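Local atomic coordinates of SPD1 nuclease (Streptococcus pyogenes, PDB entry 2XGR), a protein that acts as a prophage-encoded extracellular endonuclease, probably cleaving DNA in a metal-dependent reaction. Residues G120-Y125 with N136-T141; L144-Y149 with G159-E164. All blocks are in the same frame, centred on the assembly; numbering follows the deposited sequence. Where two conformers were deposited one is given.

Interaction 1 of 2, residues G120-Y125 with N136-T141; sequences GHLVGY and NLVAMT
The short antiparallel ribbon of G120-H121 against L137-V138 is consistent with the two-stranded half of the ββα core found in the His-Me finger nucleases. G120 and V138 form the hydrogen-bonded pair: G120 N reaches V138 O at 2.8 Å, and V138 N returns to G120 O at 3.0 Å, in the carbonyl plane. H121 and L137 are the non-hydrogen-bonded pair, their side chains running side by side on the same face. Past them, N136 keeps the partnership going. Its O receives L122 N (2.8 Å) from well above the carbonyl plane, and its side-chain amide grips V123 at both ends of the residue. N136 OD1 accepts V123 N at 3.0 Å; N136 ND2 lies 3.0 Å from V123 O, on a lone pair and almost straight at 173°. With CG anti to the backbone N (chi1 -166°), the amide reaches across to V123, beyond the end of strand 119-121. It stands nearly perpendicular to the H121 ring, N136 ND2 sitting 3.3 Å from H121 CD2, while H121 NE2 bonds L130 O. Another bond to N136 OD1 comes from S76 OG. L122 and V123 pack on V183 of strand 178-186, and V123 also meets I78 of strand 76-80 and C128 of helix 125-128.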
loop_
_atom_site.group_PDB
_atom_site.type_symbol
_atom_site.label_atom_id
_atom_site.label_comp_id
_atom_site.label_asym_id
_atom_site.label_seq_id
_atom_site.Cartn_x
_atom_site.Cartn_y
_atom_site.Cartn_z
ATOM N N GLY A 120 8.574 -3.021 7.794
ATOM C CA GLY A 120 8.341 -2.224 6.598
ATOM C C GLY A 120 7.050 -1.435 6.739
ATOM O O GLY A 120 6.144 -1.725 7.595
ATOM N N HIS A 121 6.936 -0.381 5.927
ATOM C CA HIS A 121 5.788 0.465 6.031
ATOM C C HIS A 121 4.528 -0.242 5.473
ATOM O O HIS A 121 4.634 -1.079 4.572
ATOM C CB HIS A 121 5.977 1.690 5.098
ATOM C CG HIS A 121 6.816 2.781 5.719
ATOM N ND1 HIS A 121 8.101 2.554 6.158
ATOM C CD2 HIS A 121 6.574 4.092 5.934
ATOM C CE1 HIS A 121 8.594 3.670 6.669
ATOM N NE2 HIS A 121 7.707 4.623 6.511
ATOM N N LEU A 122 3.358 0.141 6.004
ATOM C CA LEU A 122 2.088 -0.240 5.361
ATOM C C LEU A 122 1.864 0.721 4.154
ATOM O O LEU A 122 2.064 0.317 3.026
ATOM C CB LEU A 122 0.919 -0.184 6.354
ATOM C CG LEU A 122 1.061 -1.262 7.506
ATOM C CD1 LEU A 122 -0.161 -1.054 8.519
ATOM C CD2 LEU A 122 0.933 -2.692 6.914
ATOM N N VAL A 123 1.554 1.986 4.423
ATOM C CA VAL A 123 1.542 2.988 3.347
ATOM C C VAL A 123 2.993 3.509 3.155
ATOM O O VAL A 123 3.612 3.942 4.119
ATOM C CB VAL A 123 0.572 4.126 3.669
ATOM C CG1 VAL A 123 0.795 5.322 2.674
ATOM C CG2 VAL A 123 -0.888 3.661 3.494
ATOM N N GLY A 124 3.581 3.351 1.951
ATOM C CA GLY A 124 4.987 3.753 1.786
ATOM C C GLY A 124 5.266 5.207 2.153
ATOM O O GLY A 124 4.412 6.137 2.027
ATOM N N TYR A 125 6.540 5.418 2.473
ATOM C CA TYR A 125 6.954 6.720 3.005
ATOM C C TYR A 125 6.608 7.920 2.145
ATOM O O TYR A 125 6.140 8.937 2.681
ATOM C CB TYR A 125 8.515 6.679 3.195
ATOM C CG TYR A 125 9.012 7.947 3.789
ATOM C CD1 TYR A 125 8.787 8.264 5.127
ATOM C CD2 TYR A 125 9.594 8.895 2.983
ATOM C CE1 TYR A 125 9.278 9.451 5.697
ATOM C CE2 TYR A 125 10.112 10.089 3.544
ATOM C CZ TYR A 125 9.877 10.376 4.873
ATOM O OH TYR A 125 10.342 11.565 5.419
ATOM N N ASN A 136 1.879 2.264 11.391
ATOM C CA ASN A 136 2.169 2.115 9.947
ATOM C C ASN A 136 3.341 1.166 9.666
ATOM O O ASN A 136 3.935 1.158 8.575
ATOM C CB ASN A 136 2.460 3.513 9.365
ATOM C CG ASN A 136 2.431 3.514 7.847
ATOM O OD1 ASN A 136 1.452 3.022 7.270
ATOM N ND2 ASN A 136 3.569 3.954 7.167
ATOM N N LEU A 137 3.667 0.256 10.614
ATOM C CA LEU A 137 4.784 -0.654 10.419
ATOM C C LEU A 137 4.362 -2.090 10.760
ATOM O O LEU A 137 3.668 -2.275 11.763
ATOM C CB LEU A 137 5.966 -0.286 11.353
ATOM C CG LEU A 137 6.689 1.035 11.015
ATOM C CD1 LEU A 137 7.637 1.468 12.140
ATOM C CD2 LEU A 137 7.443 0.880 9.678
ATOM N N VAL A 138 4.832 -3.057 9.989
ATOM C CA VAL A 138 4.742 -4.502 10.302
ATOM C C VAL A 138 6.056 -5.193 9.941
ATOM O O VAL A 138 6.791 -4.777 9.019
ATOM C CB VAL A 138 3.566 -5.179 9.558
ATOM C CG1 VAL A 138 2.226 -4.536 9.964
ATOM C CG2 VAL A 138 3.763 -5.081 8.032
ATOM N N ALA A 139 6.331 -6.323 10.607
ATOM C CA ALA A 139 7.426 -7.164 10.233
ATOM C C ALA A 139 7.221 -7.604 8.795
ATOM O O ALA A 139 6.171 -8.157 8.467
ATOM C CB ALA A 139 7.416 -8.399 11.140
ATOM N N MET A 140 8.223 -7.430 7.929
ATOM C CA MET A 140 8.029 -7.644 6.530
ATOM C C MET A 140 9.322 -8.216 5.931
ATOM O O MET A 140 10.426 -7.744 6.297
ATOM C CB MET A 140 7.737 -6.248 5.879
ATOM C CG MET A 140 7.253 -6.382 4.517
ATOM S SD MET A 140 6.826 -4.724 3.870
ATOM C CE MET A 140 5.282 -4.344 4.707
ATOM N N THR A 141 9.190 -9.172 5.018
ATOM C CA THR A 141 10.339 -9.596 4.208
ATOM C C THR A 141 10.819 -8.496 3.273
ATOM O O THR A 141 10.050 -7.638 2.848
ATOM C CB THR A 141 10.098 -10.860 3.387
ATOM O OG1 THR A 141 9.132 -10.628 2.359
ATOM C CG2 THR A 141 9.631 -12.063 4.334
#

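Interaction 2 of 2, residues L144-Y149 with G159-E164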
loop_
_atom_site.group_PDB
_atom_site.type_symbol
_atom_site.label_atom_id
_atom_site.label_comp_id
_atom_site.label_asym_id
_atom_site.label_seq_id
_atom_site.Cartn_x
_atom_site.Cartn_y
_atom_site.Cartn_z
ATOM N N LEU A 144 8.917 -8.823 0.057
ATOM C CA LEU A 144 7.588 -8.158 0.024
ATOM C C LEU A 144 7.774 -6.631 -0.051
ATOM O O LEU A 144 7.039 -5.921 -0.735
ATOM C CB LEU A 144 6.789 -8.509 1.274
ATOM C CG LEU A 144 5.441 -7.770 1.348
ATOM C CD1 LEU A 144 4.587 -7.921 0.102
ATOM C CD2 LEU A 144 4.701 -8.306 2.586
ATOM N N ASN A 145 8.753 -6.130 0.684
ATOM C CA ASN A 145 8.890 -4.685 0.803
ATOM C C ASN A 145 9.333 -4.029 -0.543
ATOM O O ASN A 145 8.633 -3.186 -1.123
ATOM C CB ASN A 145 9.859 -4.358 1.938
ATOM C CG ASN A 145 10.107 -2.829 2.102
ATOM O OD1 ASN A 145 9.185 -2.058 2.298
ATOM N ND2 ASN A 145 11.391 -2.437 2.128
ATOM N N THR A 146 10.492 -4.420 -1.038
ATOM C CA THR A 146 10.962 -3.808 -2.306
ATOM C C THR A 146 11.182 -4.836 -3.416
ATOM O O THR A 146 11.694 -4.450 -4.503
ATOM C CB THR A 146 12.331 -3.064 -2.100
ATOM O OG1 THR A 146 13.230 -3.966 -1.432
ATOM C CG2 THR A 146 12.221 -1.792 -1.298
ATOM N N GLY A 147 10.720 -6.086 -3.264
ATOM C CA GLY A 147 10.746 -6.978 -4.407
ATOM C C GLY A 147 12.082 -7.673 -4.740
ATOM O O GLY A 147 12.255 -8.206 -5.836
ATOM N N ALA A 148 12.982 -7.648 -3.771
ATOM C CA ALA A 148 14.288 -8.291 -3.932
ATOM C C ALA A 148 14.848 -8.577 -2.554
ATOM O O ALA A 148 14.542 -7.875 -1.578
ATOM C CB ALA A 148 15.247 -7.346 -4.686
ATOM N N TYR A 149 15.783 -9.523 -2.502
ATOM C CA TYR A 149 16.426 -9.917 -1.206
ATOM C C TYR A 149 17.364 -8.812 -0.807
ATOM O O TYR A 149 17.483 -8.510 0.354
ATOM C CB TYR A 149 17.298 -11.176 -1.325
ATOM C CG TYR A 149 16.788 -12.326 -2.197
ATOM C CD1 TYR A 149 15.589 -12.988 -1.919
ATOM C CD2 TYR A 149 17.585 -12.830 -3.231
ATOM C CE1 TYR A 149 15.151 -14.053 -2.715
ATOM C CE2 TYR A 149 17.160 -13.894 -4.015
ATOM C CZ TYR A 149 15.939 -14.488 -3.771
ATOM O OH TYR A 149 15.550 -15.545 -4.588
ATOM N N GLY A 159 6.262 -7.627 -4.875
ATOM C CA GLY A 159 6.652 -6.650 -3.881
ATOM C C GLY A 159 5.765 -5.399 -3.887
ATOM O O GLY A 159 5.186 -5.054 -4.902
ATOM N N MET A 160 5.697 -4.711 -2.753
ATOM C CA MET A 160 4.845 -3.505 -2.612
ATOM C C MET A 160 5.327 -2.395 -3.532
ATOM O O MET A 160 4.536 -1.623 -4.059
ATOM C CB MET A 160 4.955 -2.972 -1.183
ATOM C CG MET A 160 4.891 -4.086 -0.147
ATOM S SD MET A 160 3.738 -3.670 1.129
ATOM C CE MET A 160 2.416 -4.188 0.109
ATOM N N LEU A 161 6.643 -2.302 -3.678
ATOM C CA LEU A 161 7.216 -1.170 -4.451
ATOM C C LEU A 161 6.683 -1.099 -5.889
ATOM O O LEU A 161 6.422 -0.010 -6.408
ATOM C CB LEU A 161 8.783 -1.324 -4.455
ATOM C CG LEU A 161 9.577 -0.244 -5.191
ATOM C CD1 LEU A 161 9.421 1.112 -4.486
ATOM C CD2 LEU A 161 11.050 -0.709 -5.257
ATOM N N TYR A 162 6.457 -2.259 -6.520
ATOM C CA TYR A 162 5.906 -2.328 -7.873
ATOM C C TYR A 162 4.628 -1.507 -7.911
ATOM O O TYR A 162 4.402 -0.679 -8.832
ATOM C CB TYR A 162 5.540 -3.844 -8.165
ATOM C CG TYR A 162 4.769 -4.027 -9.456
ATOM C CD1 TYR A 162 5.432 -4.403 -10.640
ATOM C CD2 TYR A 162 3.394 -3.756 -9.530
ATOM C CE1 TYR A 162 4.756 -4.586 -11.814
ATOM C CE2 TYR A 162 2.717 -3.884 -10.739
ATOM C CZ TYR A 162 3.433 -4.308 -11.877
ATOM O OH TYR A 162 2.781 -4.397 -13.095
ATOM N N TYR A 163 3.781 -1.699 -6.912
ATOM C CA TYR A 163 2.434 -1.070 -6.964
ATOM C C TYR A 163 2.547 0.421 -6.583
ATOM O O TYR A 163 1.950 1.299 -7.231
ATOM C CB TYR A 163 1.472 -1.764 -5.949
ATOM C CG TYR A 163 1.291 -3.203 -6.385
ATOM C CD1 TYR A 163 0.326 -3.560 -7.343
ATOM C CD2 TYR A 163 2.187 -4.144 -5.933
ATOM C CE1 TYR A 163 0.274 -4.875 -7.848
ATOM C CE2 TYR A 163 2.135 -5.510 -6.410
ATOM C CZ TYR A 163 1.156 -5.846 -7.370
ATOM O OH TYR A 163 1.177 -7.142 -7.833
ATOM N N GLU A 164 3.273 0.720 -5.502
ATOM C CA GLU A 164 3.359 2.106 -5.028
ATOM C C GLU A 164 4.075 3.026 -6.030
ATOM O O GLU A 164 3.612 4.123 -6.254
ATOM C CB GLU A 164 4.078 2.148 -3.677
ATOM C CG GLU A 164 3.143 1.548 -2.574
ATOM C CD GLU A 164 3.731 1.720 -1.160
ATOM O OE1 GLU A 164 2.908 1.576 -0.217
ATOM O OE2 GLU A 164 4.957 1.995 -1.023
#
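The flat groups that meet between L144-T146 and G159-L161 are peptides, not rings: the L144 carbonyl looks almost straight at M160 N. Rings lie just beyond, within the second segment. Y163 has Y162 CD2 over the centre of one face, 3.5 Å above the plane, and Y163 CG in turn lies in plane at the Y162 edge. At the peptide contact, M160 N to L144 O is short, 2.7 Å, with 166° at the hydrogen. One residue further along both segments, L161 N to N145 O is a weak bond of 3.4 Å, bent to 136°. L144 O also has G159 CA beside it. Neither G147 nor G159 has a side chain to hold the backbones apart, and their CA atoms come within 4.1 Å; the positive phi of G147 turns the chain out of its helix here. L161 points toward the first segment. A chi1 of -179° swings L161 CG away from its own N, and L161 CD2 comes to 3.9 Å from T146 O and 4.1 Å from T146 CB, while T146 OG1 bonds G151 O. On another side, L144 lies near M160, whose side chain has two conformers, so the detail of that touch is doubtful; both residues pack on I197 and L232, placing this helix-to-helix junction against the large antiparallel sheet of the nuclease fold. Chemically, the carbonyls at the end of helix 142-146 meet amides at the start of helix 160-173. Each helix supplies what the other's end lacks, and the partial charges of the two ends would probably attract.

In the fold
Interaction 1 is the more buried of the two and joins a pair of strands; interaction 2, partly buried, joins the ends of two helices. Both use backbone bonds, but 120-125 with 136-141 adds a side-chain amide that bonds both the N and the O of one residue, whereas 144-149 with 159-164 adds mainly apolar packing and a close glycine pair. They follow in series, helix 142-146 coming after strand 137-139 by a short link, where T141 OG1 bonds L144 N. They also touch: E164 OE1 lies 2.9 Å from G124 N, a probable hydrogen bond from helix 160-173 to the chain leaving the first strand, and M140 SD packs 3.6 Å from N145 CB.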